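F-actin-capping protein subunit alpha (PDB 7A0H) probably caps the fast-growing barbed ends of actin filaments, blocking subunit exchange there without severing them, and assembles as an asymmetric homodimer. Local coordinates at residues A[44-47]-A[48-52]; A[90-93]-A[94-97]; A[36-39]-A[40-43]; A[12-15]-A[16-20]. One frame throughout, in Å; residues are numbered along the deposited sequence.

Interaction 1 (A[44-47]-A[48-52]); sequences FIED and IISKY
Phe44 and Ile48 pair one turn apart on helix 39-55, the third of the three helices that open the chain, on the side that meets helix 3-18. The isoleucine swings its CG1 branch back along the helix, and chi2 near 175° extends it, so that CD1 ends 3.3 Å from Phe44 CE2 and 3.4 Å from CZ. CG1 lies over one face of the phenyl ring. Ile12 and Arg13 of helix 3-18 also touch this ring. Another face of the helix carries Ile45 and Ile49, whose CG2 and CG1 approach to 4.3 Å; Ile28 and Val24 of helix 21-35 pack against them. Regular i to i+4 backbone bonds run beneath both pairs. Lys51 turns its NZ to a salt bridge with Asp55, while Ser50 folds its hydroxyl back onto the helix. With chi1 at 62°, OG sits between its own N and carbonyl carbon, close to the preceding turn. Asp47 O is thereby gripped twice, by Lys51 N at 3.1 Å and by Ser50 OG at 2.7 Å, the hydroxyl donating from well off the C=O direction. A water completes the group, bridging Asp47 OD1 at 2.9 Å and Ser50 OG at 3.1 Å.

Interaction 2 (A[90-93]-A[94-97]); sequences NVNH and LKRK
Asn92 extends its side chain at chi1 -175° and twists the amide by -25° at chi2, which carries OD1 forward over the turn to the N-H groups of Leu94 and Lys95. The bond from Lys95 N, 3.1 Å from Asn92 OD1, is nearly straight at hydrogen, but its donor stands above the carbonyl plane. The one from Leu94 N to Asn92 OD1, 2.9 Å, is bent and weak, consistent with an Asx turn. Lys95 returns the contact by crossing the amide: its CG comes within 3.3 Å of Asn92 ND2, before the chain bends and leads the amine away. The backbone of Asn92 is held as well. Asn92 N donates to Lys97 O at 2.8 Å and Asn92 O accepts from Lys97 N at 3.2 Å, on a lone pair. His93, on the other side, lays one ring face over Val91 CG1, and Tyr80 meets the ring almost perpendicularly. Three residues in right-handed helical conformation, His93 to Lys95, followed by Arg96 in the left-handed one, reverse the chain. Arg96 and Lys97 both face Asn92, the G1 beta bulge that closes this antiparallel hairpin between strands 87-92 and 97-103.

Interaction 3 (A[36-39]-A[40-43]); sequences GSNA and IIQN
The CG2 methyl of Ile41 stands almost squarely over one face of the Asn38 carboxamide, 3.7 Å from Asn38 CG, and the amide oxygen turns to the first backbone N-H groups of helix 39-55. Ile40 N reaches Asn38 OD1 at 2.8 Å in the carbonyl plane. Ile41 N comes to Asn38 OD1 at 3.3 Å from well above that plane, on the face that also carries the methyl. Asn38 CG lies opposite its own N, at chi1 -174°, and this swings the amide round to the start of the helix as its N-cap. The main chain of Asn38 takes part too, since its O accepts from Gln42 N at 3.0 Å, with a weaker bond from Ile41 N. A second amide, that of Gln42, folds back toward the preceding loop. Its chain bends at chi2, -103°, and NE2 donates to Gly36 O at 3.2 Å, with the acceptor 33° out of the amide plane. Ile41 continues inward to Leu5, Ile12 and Phe35. The chemistry is that of a capped helix start: N-H groups of the first turn, which have no preceding helical carbonyl to bind, are met by a side-chain oxygen. That oxygen, lying at the positive end of the helix dipole, is probably polarised favourably, and the Gln42 bond ties the loop from helix 21-35 to the new helix.

Interaction 4 (A[12-15]-A[16-20]); sequences IRHV and LSNAP
The side chain of Leu16, on helix 3-18, runs alongside the preceding turn, next to Ile12. Its CB lies 3.5 Å from Ile12 O, and CG comes closer still to that oxygen, at 3.1 Å, a tight approach. From there the side chain forks. CD1 runs beside the CG2 methyl of Ile12 at 4.0 Å, the two side chains lying next to each other and pointing the same way, whereas CD2 is farther from Ile12 O, at 4.2 Å. The first torsion, chi1 -54°, keeps CG beside the backbone N and so close to the carbonyl one turn earlier, and chi2 of -173° then stretches the chain outward. Leu16 CG also meets Val15 CG2 at 4.3 Å. The carbonyl that Leu16 skirts is not idle, because Ile12 O accepts from Leu16 N at 3.1 Å, the donor tilted from the carbonyl plane. Ser17 N bonds to Arg13 O at 2.8 Å and Asn18 N to His14 O at 3.1 Å. The series then fades: Ala19 N makes only a weak bond to Val15 O, and Ala19 is the first residue to leave helical conformation.
Around this turn the first helix is touched by helices 21-35 and 39-55 and by the second subunit. Leu16 and Val15 pack on Leu27 of helix 21-35, with Leu16 also touching Ile28 and Leu31, and Leu16 meets Ile48 of helix 39-55. The second subunit also reaches this turn: His14 packs on its Leu27, Asn18 on its Lys23 and Pro20 on its Asn224.

Interactions 1 and 3 share helix 39-55, interaction 3 at its capped start and interaction 1 along its middle, with centres about 12 Å apart. Interaction 3 is a surface contact of amides and backbone, whereas interactions 1, 2 and 4 are partly buried. Interaction 4 belongs to the first helix and touches interaction 1 through Arg13, Ile12 and Leu16, so packing of aliphatic, phenyl and guanidinium groups joins the two helices; it also touches interaction 3, where Ile41 meets Ile12. Interaction 2 is the odd one, a hairpin turn of the antiparallel sheet. His93 and Leu94 bring it against Glu46, Ser50 and Ile45 of interaction 1, connecting that sheet with the helical part. Among the four, interaction 4 alone meets the second subunit.

Interaction 1 (A[44-47]-A[48-52])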
loop_
_atom_site.group_PDB
_atom_site.type_symbol
_atom_site.label_atom_id
_atom_site.label_comp_id
_atom_site.label_asym_id
_atom_site.label_seq_id
_atom_site.Cartn_x
_atom_site.Cartn_y
_atom_site.Cartn_z
ATOM N N PHE A 44 -12.618 -19.353 9.857
ATOM C CA PHE A 44 -11.300 -19.023 9.353
ATOM C C PHE A 44 -11.153 -17.518 9.236
ATOM O O PHE A 44 -10.177 -16.939 9.708
ATOM C CB PHE A 44 -11.096 -19.675 7.988
ATOM C CG PHE A 44 -9.792 -19.369 7.327
ATOM C CD1 PHE A 44 -8.641 -20.048 7.672
ATOM C CD2 PHE A 44 -9.734 -18.437 6.305
ATOM C CE1 PHE A 44 -7.455 -19.784 7.027
ATOM C CE2 PHE A 44 -8.555 -18.166 5.680
ATOM C CZ PHE A 44 -7.416 -18.849 6.037
ATOM N N ILE A 45 -12.170 -16.855 8.700
ATOM C CA ILE A 45 -12.083 -15.421 8.553
ATOM C C ILE A 45 -12.080 -14.791 9.934
ATOM O O ILE A 45 -11.305 -13.869 10.199
ATOM C CB ILE A 45 -13.226 -14.898 7.683
ATOM C CG1 ILE A 45 -13.072 -15.320 6.222
ATOM C CG2 ILE A 45 -13.267 -13.353 7.675
ATOM C CD1 ILE A 45 -14.336 -14.968 5.359
ATOM N N GLU A 46 -12.951 -15.265 10.835
ATOM C CA GLU A 46 -12.972 -14.701 12.176
ATOM C C GLU A 46 -11.609 -14.853 12.868
ATOM O O GLU A 46 -11.151 -13.927 13.515
ATOM C CB GLU A 46 -14.076 -15.323 13.026
ATOM C CG GLU A 46 -14.251 -14.537 14.406
ATOM C CD GLU A 46 -13.277 -14.961 15.500
ATOM O OE1 GLU A 46 -12.698 -16.070 15.384
ATOM O OE2 GLU A 46 -13.125 -14.219 16.515
ATOM N N ASP A 47 -10.939 -16.000 12.721
ATOM C CA ASP A 47 -9.622 -16.171 13.318
ATOM C C ASP A 47 -8.622 -15.186 12.745
ATOM O O ASP A 47 -7.929 -14.477 13.482
ATOM C CB ASP A 47 -9.146 -17.612 13.170
ATOM C CG ASP A 47 -9.788 -18.491 14.226
ATOM O OD1 ASP A 47 -9.849 -18.007 15.396
ATOM O OD2 ASP A 47 -10.295 -19.593 13.923
ATOM N N ILE A 48 -8.555 -15.100 11.432
ATOM C CA ILE A 48 -7.613 -14.186 10.808
ATOM C C ILE A 48 -7.854 -12.748 11.266
ATOM O O ILE A 48 -6.913 -11.961 11.448
ATOM C CB ILE A 48 -7.723 -14.285 9.279
ATOM C CG1 ILE A 48 -6.885 -15.439 8.795
ATOM C CG2 ILE A 48 -7.322 -12.970 8.668
ATOM C CD1 ILE A 48 -7.061 -15.663 7.304
ATOM N N ILE A 49 -9.108 -12.366 11.427
ATOM C CA ILE A 49 -9.344 -10.987 11.803
ATOM C C ILE A 49 -9.008 -10.771 13.288
ATOM O O ILE A 49 -8.505 -9.717 13.680
ATOM C CB ILE A 49 -10.781 -10.611 11.461
ATOM C CG1 ILE A 49 -10.930 -10.537 9.936
ATOM C CG2 ILE A 49 -11.175 -9.285 11.978
ATOM C CD1 ILE A 49 -10.117 -9.377 9.305
ATOM N N SER A 50 -9.288 -11.736 14.149
ATOM C CA SER A 50 -8.958 -11.531 15.542
ATOM C C SER A 50 -7.460 -11.328 15.712
ATOM O O SER A 50 -7.033 -10.525 16.529
ATOM C CB SER A 50 -9.450 -12.706 16.370
ATOM O OG SER A 50 -8.805 -13.913 15.966
ATOM N N LYS A 51 -6.651 -12.065 14.978
ATOM C CA LYS A 51 -5.213 -11.915 15.097
ATOM C C LYS A 51 -4.777 -10.580 14.528
ATOM O O LYS A 51 -3.924 -9.889 15.099
ATOM C CB LYS A 51 -4.521 -13.061 14.378
ATOM C CG LYS A 51 -2.997 -13.002 14.406
ATOM C CD LYS A 51 -2.435 -13.296 15.786
ATOM C CE LYS A 51 -0.934 -13.605 15.742
ATOM N NZ LYS A 51 -0.117 -12.364 15.652
ATOM N N TYR A 52 -5.274 -10.261 13.348
ATOM C CA TYR A 52 -5.109 -8.923 12.811
ATOM C C TYR A 52 -5.423 -7.848 13.849
ATOM O O TYR A 52 -4.654 -6.893 14.030
ATOM C CB TYR A 52 -6.027 -8.812 11.590
ATOM C CG TYR A 52 -5.957 -7.510 10.944
ATOM C CD1 TYR A 52 -4.975 -7.238 10.022
ATOM C CD2 TYR A 52 -6.844 -6.506 11.300
ATOM C CE1 TYR A 52 -4.883 -6.000 9.435
ATOM C CE2 TYR A 52 -6.760 -5.259 10.731
ATOM C CZ TYR A 52 -5.781 -5.012 9.792
ATOM O OH TYR A 52 -5.719 -3.776 9.190
HETATM O O HOH W 1 -10.392 -16.115 17.518
#

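Interaction 2 (A[90-93]-A[94-97])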
loop_
_atom_site.group_PDB
_atom_site.type_symbol
_atom_site.label_atom_id
_atom_site.label_comp_id
_atom_site.label_asym_id
_atom_site.label_seq_id
_atom_site.Cartn_x
_atom_site.Cartn_y
_atom_site.Cartn_z
ATOM N N ASN A 90 -15.759 -10.167 26.285
ATOM C CA ASN A 90 -15.863 -11.054 25.142
ATOM C C ASN A 90 -16.148 -10.193 23.927
ATOM O O ASN A 90 -17.087 -9.397 23.943
ATOM C CB ASN A 90 -16.964 -12.070 25.380
ATOM C CG ASN A 90 -16.805 -13.249 24.507
ATOM O OD1 ASN A 90 -16.328 -13.121 23.376
ATOM N ND2 ASN A 90 -17.133 -14.416 25.024
ATOM N N VAL A 91 -15.373 -10.347 22.871
ATOM C CA VAL A 91 -15.502 -9.398 21.772
ATOM C C VAL A 91 -15.950 -10.062 20.484
ATOM O O VAL A 91 -15.627 -11.218 20.208
ATOM C CB VAL A 91 -14.127 -8.690 21.594
ATOM C CG1 VAL A 91 -13.964 -8.240 20.274
ATOM C CG2 VAL A 91 -14.012 -7.484 22.603
ATOM N N ASN A 92 -16.647 -9.301 19.634
ATOM C CA ASN A 92 -16.829 -9.732 18.245
ATOM C C ASN A 92 -15.847 -8.957 17.372
ATOM O O ASN A 92 -15.955 -7.725 17.221
ATOM C CB ASN A 92 -18.255 -9.563 17.734
ATOM C CG ASN A 92 -18.446 -10.142 16.311
ATOM O OD1 ASN A 92 -17.474 -10.239 15.544
ATOM N ND2 ASN A 92 -19.706 -10.619 15.992
ATOM N N HIS A 93 -14.935 -9.702 16.766
ATOM C CA HIS A 93 -13.849 -9.089 16.016
ATOM C C HIS A 93 -14.312 -8.546 14.669
ATOM O O HIS A 93 -13.801 -7.514 14.224
ATOM C CB HIS A 93 -12.752 -10.107 15.837
ATOM C CG HIS A 93 -12.096 -10.496 17.109
ATOM N ND1 HIS A 93 -11.134 -9.709 17.719
ATOM C CD2 HIS A 93 -12.252 -11.586 17.886
ATOM C CE1 HIS A 93 -10.722 -10.316 18.820
ATOM N NE2 HIS A 93 -11.369 -11.468 18.929
ATOM N N LEU A 94 -15.240 -9.216 13.996
ATOM C CA LEU A 94 -15.738 -8.656 12.746
ATOM C C LEU A 94 -16.557 -7.413 13.028
ATOM O O LEU A 94 -16.436 -6.396 12.334
ATOM C CB LEU A 94 -16.569 -9.683 11.981
ATOM C CG LEU A 94 -15.933 -11.058 11.790
ATOM C CD1 LEU A 94 -16.976 -12.200 11.861
ATOM C CD2 LEU A 94 -15.192 -11.046 10.450
ATOM N N LYS A 95 -17.412 -7.481 14.038
ATOM C CA LYS A 95 -18.223 -6.320 14.359
ATOM C C LYS A 95 -17.445 -5.264 15.149
ATOM O O LYS A 95 -17.848 -4.095 15.159
ATOM C CB LYS A 95 -19.444 -6.787 15.161
ATOM C CG LYS A 95 -20.420 -7.747 14.467
ATOM C CD LYS A 95 -21.266 -6.998 13.406
ATOM C CE LYS A 95 -22.407 -7.863 12.806
ATOM N NZ LYS A 95 -22.945 -7.401 11.428
ATOM N N ARG A 96 -16.359 -5.650 15.822
ATOM C CA ARG A 96 -15.628 -4.731 16.706
ATOM C C ARG A 96 -16.564 -4.163 17.769
ATOM O O ARG A 96 -16.758 -2.948 17.903
ATOM C CB ARG A 96 -14.952 -3.597 15.928
ATOM C CG ARG A 96 -13.746 -4.053 15.099
ATOM C CD ARG A 96 -12.858 -2.886 14.698
ATOM N NE ARG A 96 -11.709 -3.336 13.902
ATOM C CZ ARG A 96 -10.847 -2.514 13.287
ATOM N NH1 ARG A 96 -11.003 -1.187 13.365
ATOM N NH2 ARG A 96 -9.816 -3.010 12.613
ATOM N N LYS A 97 -17.171 -5.072 18.517
ATOM C CA LYS A 97 -18.041 -4.684 19.607
ATOM C C LYS A 97 -17.892 -5.664 20.730
ATOM O O LYS A 97 -17.393 -6.778 20.546
ATOM C CB LYS A 97 -19.509 -4.570 19.199
ATOM C CG LYS A 97 -20.155 -5.881 18.717
ATOM C CD LYS A 97 -21.707 -5.740 18.630
ATOM C CE LYS A 97 -22.406 -6.975 18.068
ATOM N NZ LYS A 97 -23.870 -6.669 17.869
#

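Interaction 3 (A[36-39]-A[40-43])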
loop_
_atom_site.group_PDB
_atom_site.type_symbol
_atom_site.label_atom_id
_atom_site.label_comp_id
_atom_site.label_asym_id
_atom_site.label_seq_id
_atom_site.Cartn_x
_atom_site.Cartn_y
_atom_site.Cartn_z
ATOM N N GLY A 36 -20.245 -17.275 1.949
ATOM C CA GLY A 36 -20.914 -17.097 3.246
ATOM C C GLY A 36 -21.653 -18.314 3.814
ATOM O O GLY A 36 -21.982 -18.325 5.005
ATOM N N SER A 37 -22.013 -19.281 2.999
ATOM C CA SER A 37 -22.722 -20.447 3.538
ATOM C C SER A 37 -21.771 -21.393 4.266
ATOM O O SER A 37 -22.222 -22.307 4.975
ATOM C CB SER A 37 -23.494 -21.179 2.403
ATOM O OG SER A 37 -22.672 -21.996 1.593
ATOM N N ASN A 38 -20.476 -21.187 4.131
ATOM C CA ASN A 38 -19.482 -22.131 4.621
ATOM C C ASN A 38 -18.984 -21.711 5.994
ATOM O O ASN A 38 -18.148 -20.824 6.120
ATOM C CB ASN A 38 -18.341 -22.243 3.627
ATOM C CG ASN A 38 -17.371 -23.303 4.006
ATOM O OD1 ASN A 38 -17.101 -23.530 5.191
ATOM N ND2 ASN A 38 -16.859 -23.998 3.004
ATOM N N ALA A 39 -19.455 -22.400 7.028
ATOM C CA ALA A 39 -19.129 -22.012 8.391
ATOM C C ALA A 39 -17.651 -22.175 8.699
ATOM O O ALA A 39 -17.163 -21.528 9.630
ATOM C CB ALA A 39 -19.983 -22.841 9.376
ATOM N N ILE A 40 -16.933 -23.016 7.951
ATOM C CA ILE A 40 -15.503 -23.174 8.174
ATOM C C ILE A 40 -14.773 -21.911 7.780
ATOM O O ILE A 40 -13.847 -21.446 8.476
ATOM C CB ILE A 40 -14.952 -24.382 7.395
ATOM C CG1 ILE A 40 -15.449 -25.669 8.034
ATOM C CG2 ILE A 40 -13.420 -24.304 7.319
ATOM C CD1 ILE A 40 -15.043 -26.929 7.318
ATOM N N ILE A 41 -15.189 -21.313 6.671
ATOM C CA ILE A 41 -14.476 -20.118 6.228
ATOM C C ILE A 41 -15.019 -18.873 6.899
ATOM O O ILE A 41 -14.329 -17.866 6.915
ATOM C CB ILE A 41 -14.490 -19.992 4.690
ATOM C CG1 ILE A 41 -15.757 -19.341 4.156
ATOM C CG2 ILE A 41 -14.210 -21.354 4.060
ATOM C CD1 ILE A 41 -15.574 -17.878 3.898
ATOM N N GLN A 42 -16.225 -18.924 7.469
ATOM C CA GLN A 42 -16.647 -17.838 8.338
ATOM C C GLN A 42 -15.758 -17.799 9.559
ATOM O O GLN A 42 -15.304 -16.740 9.952
ATOM C CB GLN A 42 -18.113 -18.009 8.700
ATOM C CG GLN A 42 -18.959 -17.699 7.477
ATOM C CD GLN A 42 -19.609 -16.346 7.532
ATOM O OE1 GLN A 42 -19.462 -15.605 8.519
ATOM N NE2 GLN A 42 -20.289 -15.976 6.446
ATOM N N ASN A 43 -15.412 -18.957 10.095
ATOM C CA ASN A 43 -14.579 -19.075 11.279
ATOM C C ASN A 43 -13.104 -18.855 10.988
ATOM O O ASN A 43 -12.402 -18.235 11.806
ATOM C CB ASN A 43 -14.822 -20.444 11.906
ATOM C CG ASN A 43 -16.205 -20.554 12.529
ATOM O OD1 ASN A 43 -16.772 -19.546 12.989
ATOM N ND2 ASN A 43 -16.782 -21.755 12.495
#

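Interaction 4 (A[12-15]-A[16-20])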
loop_
_atom_site.group_PDB
_atom_site.type_symbol
_atom_site.label_atom_id
_atom_site.label_comp_id
_atom_site.label_asym_id
_atom_site.label_seq_id
_atom_site.Cartn_x
_atom_site.Cartn_y
_atom_site.Cartn_z
ATOM N N ILE A 12 -8.107 -16.068 0.573
ATOM C CA ILE A 12 -8.679 -15.170 1.578
ATOM C C ILE A 12 -7.580 -14.541 2.412
ATOM O O ILE A 12 -7.641 -13.365 2.782
ATOM C CB ILE A 12 -9.689 -15.941 2.455
ATOM C CG1 ILE A 12 -11.007 -16.128 1.708
ATOM C CG2 ILE A 12 -9.897 -15.178 3.764
ATOM C CD1 ILE A 12 -11.969 -17.092 2.342
ATOM N N ARG A 13 -6.569 -15.333 2.746
ATOM C CA ARG A 13 -5.406 -14.828 3.465
ATOM C C ARG A 13 -4.642 -13.821 2.626
ATOM O O ARG A 13 -4.292 -12.744 3.105
ATOM C CB ARG A 13 -4.531 -16.004 3.881
ATOM C CG ARG A 13 -3.301 -15.664 4.649
ATOM C CD ARG A 13 -2.844 -16.848 5.436
ATOM N NE ARG A 13 -3.641 -16.961 6.650
ATOM C CZ ARG A 13 -3.707 -18.049 7.404
ATOM N NH1 ARG A 13 -3.034 -19.135 7.053
ATOM N NH2 ARG A 13 -4.455 -18.046 8.500
ATOM N N HIS A 14 -4.393 -14.134 1.365
ATOM C CA HIS A 14 -3.620 -13.210 0.552
ATOM C C HIS A 14 -4.324 -11.877 0.388
ATOM O O HIS A 14 -3.685 -10.829 0.470
ATOM C CB HIS A 14 -3.333 -13.848 -0.807
ATOM C CG HIS A 14 -2.410 -13.043 -1.664
ATOM N ND1 HIS A 14 -2.743 -12.658 -2.946
ATOM C CD2 HIS A 14 -1.189 -12.512 -1.415
ATOM C CE1 HIS A 14 -1.753 -11.947 -3.460
ATOM N NE2 HIS A 14 -0.800 -11.842 -2.550
ATOM N N VAL A 15 -5.640 -11.878 0.215
ATOM C CA VAL A 15 -6.334 -10.612 0.005
ATOM C C VAL A 15 -6.406 -9.801 1.285
ATOM O O VAL A 15 -6.279 -8.579 1.261
ATOM C CB VAL A 15 -7.733 -10.824 -0.598
ATOM C CG1 VAL A 15 -7.603 -11.336 -2.021
ATOM C CG2 VAL A 15 -8.559 -11.755 0.251
ATOM N N LEU A 16 -6.634 -10.452 2.415
ATOM C CA LEU A 16 -6.697 -9.680 3.663
ATOM C C LEU A 16 -5.312 -9.271 4.126
ATOM O O LEU A 16 -5.168 -8.275 4.834
ATOM C CB LEU A 16 -7.404 -10.475 4.760
ATOM C CG LEU A 16 -8.804 -11.025 4.459
ATOM C CD1 LEU A 16 -9.442 -11.647 5.668
ATOM C CD2 LEU A 16 -9.737 -9.940 3.959
ATOM N N SER A 17 -4.294 -10.044 3.757
ATOM C CA SER A 17 -2.911 -9.687 4.038
ATOM C C SER A 17 -2.560 -8.383 3.355
ATOM O O SER A 17 -1.938 -7.495 3.943
ATOM C CB SER A 17 -1.982 -10.805 3.583
ATOM O OG SER A 17 -0.626 -10.435 3.697
ATOM N N ASN A 18 -2.917 -8.270 2.088
ATOM C CA ASN A 18 -2.416 -7.194 1.250
ATOM C C ASN A 18 -3.319 -5.970 1.255
ATOM O O ASN A 18 -2.921 -4.918 0.737
ATOM C CB ASN A 18 -2.260 -7.744 -0.174
ATOM C CG ASN A 18 -0.991 -8.580 -0.340
ATOM O OD1 ASN A 18 -1.055 -9.755 -0.674
ATOM N ND2 ASN A 18 0.160 -7.982 -0.071
ATOM N N ALA A 19 -4.516 -6.092 1.799
ATOM C CA ALA A 19 -5.468 -4.996 1.808
ATOM C C ALA A 19 -5.092 -3.927 2.839
ATOM O O ALA A 19 -4.719 -4.254 3.968
ATOM C CB ALA A 19 -6.854 -5.567 2.094
ATOM N N PRO A 20 -5.216 -2.640 2.505
ATOM C CA PRO A 20 -5.007 -1.571 3.522
ATOM C C PRO A 20 -6.131 -1.569 4.544
ATOM O O PRO A 20 -7.235 -2.058 4.260
ATOM C CB PRO A 20 -4.985 -0.280 2.691
ATOM C CG PRO A 20 -5.834 -0.617 1.469
ATOM C CD PRO A 20 -5.572 -2.069 1.190
#